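Local coordinates for protein dTDP-4-amino-4,6-dideoxyglucose formyltransferase (Mycobacterium tuberculosis CAS/NITR204, PDB 5VYQ) that probably transfers a formyl group from a folate cofactor to the sugar amine of dTDP-4-amino-4,6-dideoxyglucose, at residues A[78-83]-A[97-102]. Numbering follows the deposited sequence.
Sequences LVLSFH and RCVNVH. With LI (lithium ion), chain M; 0FX (dTDP-4-amino-4,6-dideoxyglucose), chain D; FON (N-{[4-({[(6R)-2-amino-5-formyl-4-oxo-1,4,5,6,7,8-hexahydropteridin-6-yl]methyl}amino)phenyl]carbonyl}-L-glutamic acid), chain C.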
ATOM      1  N   LEU A  78      42.467  -3.342  14.757  1.00 11.04           N
ATOM      2  CA  LEU A  78      41.110  -2.765  14.874  1.00 10.94           C
ATOM      3  C   LEU A  78      40.162  -3.656  14.063  1.00 10.68           C
ATOM      4  O   LEU A  78      40.474  -4.052  12.934  1.00 11.47           O
ATOM      5  CB  LEU A  78      41.121  -1.365  14.289  1.00 10.55           C
ATOM      6  CG  LEU A  78      39.772  -0.657  14.087  1.00 11.96           C
ATOM      7  CD1 LEU A  78      39.073  -0.474  15.437  1.00 11.93           C
ATOM      8  CD2 LEU A  78      39.898   0.685  13.362  1.00 13.14           C
ATOM      9  N   VAL A  79      39.023  -3.999  14.630  1.00 10.37           N
ATOM     10  CA  VAL A  79      38.017  -4.761  13.902  1.00  9.96           C
ATOM     11  C   VAL A  79      36.755  -3.887  13.830  1.00  9.51           C
ATOM     12  O   VAL A  79      36.253  -3.429  14.845  1.00 10.69           O
ATOM     13  CB  VAL A  79      37.715  -6.112  14.595  1.00 11.06           C
ATOM     14  CG1 VAL A  79      36.663  -6.886  13.844  1.00 13.83           C
ATOM     15  CG2 VAL A  79      38.974  -6.944  14.677  1.00 11.02           C
ATOM     16  N   LEU A  80      36.239  -3.719  12.629  1.00 10.71           N
ATOM     17  CA  LEU A  80      34.975  -3.003  12.435  1.00 10.65           C
ATOM     18  C   LEU A  80      33.843  -3.917  12.017  1.00 11.90           C
ATOM     19  O   LEU A  80      33.977  -4.735  11.115  1.00 11.64           O
ATOM     20  CB  LEU A  80      35.182  -1.969  11.354  1.00 11.07           C
ATOM     21  CG  LEU A  80      36.321  -0.989  11.541  1.00 12.73           C
ATOM     22  CD1 LEU A  80      36.396   0.021  10.416  1.00 13.14           C
ATOM     23  CD2 LEU A  80      36.240  -0.278  12.881  1.00 14.24           C
ATOM     24  N   SER A  81      32.717  -3.771  12.708  1.00 10.00           N
ATOM     25  CA  SER A  81      31.455  -4.385  12.293  1.00  9.73           C
ATOM     26  C   SER A  81      30.677  -3.366  11.466  1.00  9.65           C
ATOM     27  O   SER A  81      30.190  -2.352  11.997  1.00 10.70           O
ATOM     28  CB  SER A  81      30.648  -4.835  13.507  1.00  9.50           C
ATOM     29  OG  SER A  81      29.267  -5.073  13.193  1.00 11.17           O
ATOM     30  N   PHE A  82      30.599  -3.629  10.160  1.00 10.04           N
ATOM     31  CA  PHE A  82      29.775  -2.877   9.241  1.00 10.46           C
ATOM     32  C   PHE A  82      28.538  -3.731   9.005  1.00 10.32           C
ATOM     33  O   PHE A  82      28.388  -4.354   7.961  1.00 10.43           O
ATOM     34  CB  PHE A  82      30.563  -2.549   7.968  1.00 10.64           C
ATOM     35  CG  PHE A  82      31.424  -1.311   8.028  1.00 11.13           C
ATOM     36  CD1 PHE A  82      31.967  -0.854   9.198  1.00 11.19           C
ATOM     37  CD2 PHE A  82      31.704  -0.610   6.870  1.00 11.09           C
ATOM     38  CE1 PHE A  82      32.784   0.268   9.220  1.00 13.17           C
ATOM     39  CE2 PHE A  82      32.502   0.531   6.882  1.00 11.55           C
ATOM     40  CZ  PHE A  82      33.079   0.948   8.059  1.00 11.58           C
ATOM     41  N   HIS A  83      27.663  -3.785  10.027  1.00 10.55           N
ATOM     42  CA  HIS A  83      26.488  -4.613   9.977  1.00 10.68           C
ATOM     43  C   HIS A  83      26.856  -6.086   9.827  1.00 11.54           C
ATOM     44  O   HIS A  83      26.295  -6.813   8.985  1.00 11.13           O
ATOM     45  CB  HIS A  83      25.519  -4.276   8.836  1.00 10.92           C
ATOM     46  CG  HIS A  83      25.021  -2.858   8.748  1.00 11.50           C
ATOM     47  ND1 HIS A  83      23.812  -2.577   8.143  1.00 12.89           N
ATOM     48  CD2 HIS A  83      25.564  -1.660   9.078  1.00 11.65           C
ATOM     49  CE1 HIS A  83      23.630  -1.267   8.115  1.00 13.76           C
ATOM     50  NE2 HIS A  83      24.664  -0.691   8.701  1.00 12.13           N
ATOM     51  N   ARG A  97      40.515  -3.825  19.829  1.00 11.01           N
ATOM     52  CA  ARG A  97      39.490  -2.761  19.765  1.00 11.02           C
ATOM     53  C   ARG A  97      38.500  -3.084  18.662  1.00 10.27           C
ATOM     54  O   ARG A  97      38.879  -3.284  17.515  1.00  9.57           O
ATOM     55  CB  ARG A  97      40.154  -1.403  19.521  1.00 11.71           C
ATOM     56  CG  ARG A  97      39.180  -0.230  19.693  1.00 11.71           C
ATOM     57  CD  ARG A  97      39.928   1.079  19.864  1.00 11.47           C
ATOM     58  NE  ARG A  97      40.891   1.332  18.783  1.00 13.12           N
ATOM     59  CZ  ARG A  97      40.652   2.038  17.688  1.00 12.37           C
ATOM     60  NH1 ARG A  97      41.575   2.157  16.755  1.00 12.57           N
ATOM     61  NH2 ARG A  97      39.490   2.638  17.502  1.00 12.74           N
ATOM     62  N   CYS A  98      37.211  -3.161  19.016  1.00  9.52           N
ATOM     63  CA  CYS A  98      36.183  -3.477  18.053  1.00  9.77           C
ATOM     64  C   CYS A  98      35.179  -2.323  18.071  1.00  9.72           C
ATOM     65  O   CYS A  98      34.795  -1.824  19.142  1.00 10.75           O
ATOM     66  CB  CYS A  98      35.438  -4.774  18.405  1.00 10.65           C
ATOM     67  SG  CYS A  98      36.447  -6.281  18.342  1.00 10.34           S
ATOM     68  N   VAL A  99      34.773  -1.915  16.882  1.00  9.39           N
ATOM     69  CA  VAL A  99      33.878  -0.782  16.698  1.00  9.55           C
ATOM     70  C   VAL A  99      32.772  -1.206  15.763  1.00  9.59           C
ATOM     71  O   VAL A  99      33.021  -1.844  14.748  1.00 10.56           O
ATOM     72  CB  VAL A  99      34.684   0.411  16.128  1.00  9.59           C
ATOM     73  CG1 VAL A  99      33.804   1.569  15.685  1.00  9.42           C
ATOM     74  CG2 VAL A  99      35.631   0.916  17.189  1.00 11.80           C
ATOM     75  N   ASN A 100      31.549  -0.819  16.115  1.00  9.21           N
ATOM     76  CA  ASN A 100      30.345  -1.092  15.372  1.00  9.32           C
ATOM     77  C   ASN A 100      29.792   0.171  14.735  1.00  9.57           C
ATOM     78  O   ASN A 100      29.814   1.241  15.337  1.00  8.72           O
ATOM     79  CB  ASN A 100      29.299  -1.642  16.344  1.00 10.26           C
ATOM     80  CG  ASN A 100      28.091  -2.211  15.650  1.00 10.44           C
ATOM     81  OD1 ASN A 100      28.198  -2.884  14.617  1.00 10.74           O
ATOM     82  ND2 ASN A 100      26.921  -2.039  16.264  1.00  9.96           N
ATOM     83  N   VAL A 101      29.313   0.009  13.509  1.00  8.23           N
ATOM     84  CA  VAL A 101      28.518   1.019  12.866  1.00  9.03           C
ATOM     85  C   VAL A 101      27.078   0.525  12.769  1.00 10.48           C
ATOM     86  O   VAL A 101      26.780  -0.418  12.044  1.00  9.18           O
ATOM     87  CB  VAL A 101      29.039   1.352  11.467  1.00  8.90           C
ATOM     88  CG1 VAL A 101      28.110   2.355  10.803  1.00  9.52           C
ATOM     89  CG2 VAL A 101      30.497   1.779  11.530  1.00  9.47           C
ATOM     90  N   HIS A 102      26.248   1.141  13.582  1.00  9.95           N
ATOM     91  CA  HIS A 102      24.895   0.644  13.871  1.00 10.68           C
ATOM     92  C   HIS A 102      23.846   1.609  13.344  1.00 10.59           C
ATOM     93  O   HIS A 102      23.870   2.827  13.694  1.00  9.72           O
ATOM     94  CB  HIS A 102      24.698   0.550  15.362  1.00  9.95           C
ATOM     95  CG  HIS A 102      23.305   0.242  15.812  1.00 10.49           C
ATOM     96  ND1 HIS A 102      22.610  -0.893  15.423  1.00 10.43           N
ATOM     97  CD2 HIS A 102      22.508   0.895  16.694  1.00 10.27           C
ATOM     98  CE1 HIS A 102      21.422  -0.878  16.005  1.00 11.39           C
ATOM     99  NE2 HIS A 102      21.335   0.197  16.766  1.00 12.10           N
TER
HETATM  100 LI    LI M 311      23.536  -3.193  15.687  1.00 11.01          LI
HETATM  101  O4P 0FX D 302      20.562  -3.030   8.339  1.00 12.32           O
HETATM  102  P2  0FX D 302      20.984  -4.410   8.713  1.00 12.76           P
HETATM  103  O3P 0FX D 302      22.267  -4.913   8.091  1.00 13.31           O
HETATM  104  O1G 0FX D 302      20.946  -4.346  10.326  1.00 14.28           O
HETATM  105  C1G 0FX D 302      20.735  -5.492  11.132  1.00 15.87           C
HETATM  106  C2G 0FX D 302      20.229  -4.988  12.490  1.00 14.21           C
HETATM  107  O2G 0FX D 302      19.052  -4.213  12.218  1.00 11.88           O
HETATM  108  C3G 0FX D 302      21.285  -4.063  13.118  1.00 17.50           C
HETATM  109  O3G 0FX D 302      20.782  -3.408  14.309  1.00 19.17           O
HETATM  110  C4G 0FX D 302      22.579  -4.847  13.300  1.00 20.68           C
HETATM  111  N4A 0FX D 302      23.574  -3.893  13.846  1.00 24.40           N
HETATM  112  C5G 0FX D 302      23.005  -5.416  11.947  1.00 19.90           C
HETATM  113  C6G 0FX D 302      24.106  -6.445  12.195  1.00 22.97           C
HETATM  114  O5G 0FX D 302      21.982  -6.181  11.286  1.00 17.48           O
HETATM  115  OPP 0FX D 302      19.814  -5.482   8.439  1.00 12.60           O
HETATM  116  P   0FX D 302      19.271  -6.094   7.047  1.00 11.65           P
HETATM  117  O1P 0FX D 302      18.942  -7.509   7.332  1.00 12.40           O
HETATM  118  O2P 0FX D 302      20.205  -5.689   5.935  1.00 13.60           O
HETATM  119  O5  0FX D 302      17.900  -5.309   6.775  1.00 12.72           O
HETATM  120  C5  0FX D 302      17.885  -3.957   6.378  1.00 11.13           C
HETATM  121  C4  0FX D 302      16.477  -3.415   6.529  1.00 11.26           C
HETATM  122  O4  0FX D 302      15.633  -4.119   5.622  1.00 11.50           O
HETATM  123  C3  0FX D 302      15.792  -3.625   7.879  1.00 11.53           C
HETATM  124  O3  0FX D 302      16.129  -2.570   8.788  1.00 13.43           O
HETATM  125  C2  0FX D 302      14.305  -3.615   7.585  1.00 11.50           C
HETATM  126  C1  0FX D 302      14.333  -4.244   6.210  1.00 11.02           C
HETATM  127  N11 0FX D 302      13.997  -5.672   6.256  1.00 12.29           N
HETATM  128  C61 0FX D 302      14.893  -6.673   6.133  1.00 14.26           C
HETATM  129  C51 0FX D 302      14.495  -7.997   6.149  1.00 13.48           C
HETATM  130  C5A 0FX D 302      15.535  -9.084   6.053  1.00 16.66           C
HETATM  131  C21 0FX D 302      12.650  -6.028   6.248  1.00 11.36           C
HETATM  132  O21 0FX D 302      11.762  -5.064   6.311  1.00 11.34           O
HETATM  133  N31 0FX D 302      12.230  -7.293   6.275  1.00 12.40           N
HETATM  134  C41 0FX D 302      13.148  -8.280   6.169  1.00 15.34           C
HETATM  135  O41 0FX D 302      12.693  -9.549   6.170  1.00 13.85           O
HETATM  136  N1  FON C 301      28.888  -8.394  18.878  1.00 14.99           N
HETATM  137  C2  FON C 301      28.696  -7.871  20.084  1.00 16.49           C
HETATM  138  NA2 FON C 301      29.331  -8.447  21.144  1.00 17.34           N
HETATM  139  N3  FON C 301      27.880  -6.814  20.232  1.00 14.33           N
HETATM  140  C4  FON C 301      27.224  -6.230  19.200  1.00 19.09           C
HETATM  141  O4  FON C 301      26.497  -5.222  19.374  1.00 20.18           O
HETATM  142  C4A FON C 301      27.444  -6.765  17.846  1.00 16.25           C
HETATM  143  N5  FON C 301      26.818  -6.322  16.669  1.00 17.41           N
HETATM  144  C6  FON C 301      26.692  -7.347  15.620  1.00 17.83           C
HETATM  145  C7  FON C 301      28.096  -7.880  15.325  1.00 17.17           C
HETATM  146  N8  FON C 301      28.640  -8.425  16.545  1.00 16.34           N
HETATM  147  C8A FON C 301      28.353  -7.903  17.751  1.00 16.41           C
HETATM  148  C9  FON C 301      25.686  -8.464  15.976  1.00 19.42           C
HETATM  149  N10 FON C 301      24.344  -7.891  16.046  1.00 20.12           N
HETATM  150  C11 FON C 301      20.921 -10.068  16.966  1.00 28.72           C
HETATM  151  C12 FON C 301      20.864  -8.687  16.777  1.00 31.13           C
HETATM  152  C13 FON C 301      22.023  -7.982  16.470  1.00 25.31           C
HETATM  153  C14 FON C 301      23.240  -8.638  16.328  1.00 24.44           C
HETATM  154  C15 FON C 301      23.314 -10.014  16.514  1.00 28.42           C
HETATM  155  C16 FON C 301      22.154 -10.720  16.834  1.00 30.03           C
HETATM  156  C   FON C 301      19.630 -10.824  17.305  1.00 35.51           C
HETATM  157  O   FON C 301      18.498 -10.300  17.227  1.00 35.16           O
HETATM  158  N   FON C 301      19.750 -12.105  17.669  1.00 32.99           N
HETATM  159  CA  FON C 301      18.613 -12.986  17.933  1.00 40.53           C
HETATM  160  CB  FON C 301      18.651 -14.262  17.076  1.00 41.42           C
HETATM  161  CG  FON C 301      18.643 -13.877  15.592  1.00 44.28           C
HETATM  162  CD  FON C 301      18.251 -14.953  14.599  1.00 50.28           C
HETATM  163  OE1 FON C 301      17.542 -15.905  14.988  1.00 46.75           O
HETATM  164  OE2 FON C 301      18.616 -14.827  13.400  1.00 49.28           O
HETATM  165  CT  FON C 301      18.582 -13.317  19.395  1.00 41.31           C
HETATM  166  O1  FON C 301      17.486 -13.749  19.827  1.00 39.67           O
HETATM  167  O2  FON C 301      19.609 -13.136  20.095  1.00 36.65           O
HETATM  168  CP1 FON C 301      26.369  -5.143  16.553  1.00 17.30           C
HETATM  169  O3  FON C 301      25.800  -4.768  15.534  1.00 17.06           O
HETATM  170  O   HOH W   1      26.125  -2.967  12.684  1.00 13.35           O
HETATM  171  O   HOH W   2      22.842  -5.008  16.585  1.00 31.90           O
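Ser-81 and Asn-100 are paired by their side chains near the C-terminal ends of parallel strands 78-82 and 97-102, joined through helix 90-95 as a beta-alpha-beta unit in the central mixed sheet of the formyltransferase fold. Four near-linear backbone bonds (161-170° at the hydrogen) set the register, from Val-79 N to Arg-97 O through Val-101 N to Ser-81 O. On the face shared with Val-79 and Cys-98, Ser-81 OG donates to Asn-100 OD1 over 2.8 Å, tilted 23° from the amide's carbonyl plane. That bond helps fix the amide's rotation, and Asn-100 ND2 lies 3.0 Å from formyl oxygen O3 of the folinic acid.

The other face is mainly apolar. Leu-80 and Val-99 lie alongside each other, pointing the same way, with Leu-80 CD2 3.7 Å from Val-99 CB; Val-101 CG2 approaches Phe-82 CE1 obliquely at 3.6 Å. At the far end, Leu-78 CD1 sits over the centre of one face of the Arg-97 guanidinium, 3.6 Å above its plane, while Arg-97 NH2 bonds to Ile-177 O and Tyr-182 OH.

The C-terminal ends of both segments line the ligand site. His-83, which also bonds Glu-166 through NE2, donates from ND1 to phosphate oxygen O3P of the nucleotide sugar. With CG anti to the backbone N (chi1 172°), His-102 places ND1 2.5 Å from the lithium ion, which Asp-137, a water and, at 2.0 Å, the sugar amine N4A of dTDP-4-amino-4,6-dideoxyglucose also bind.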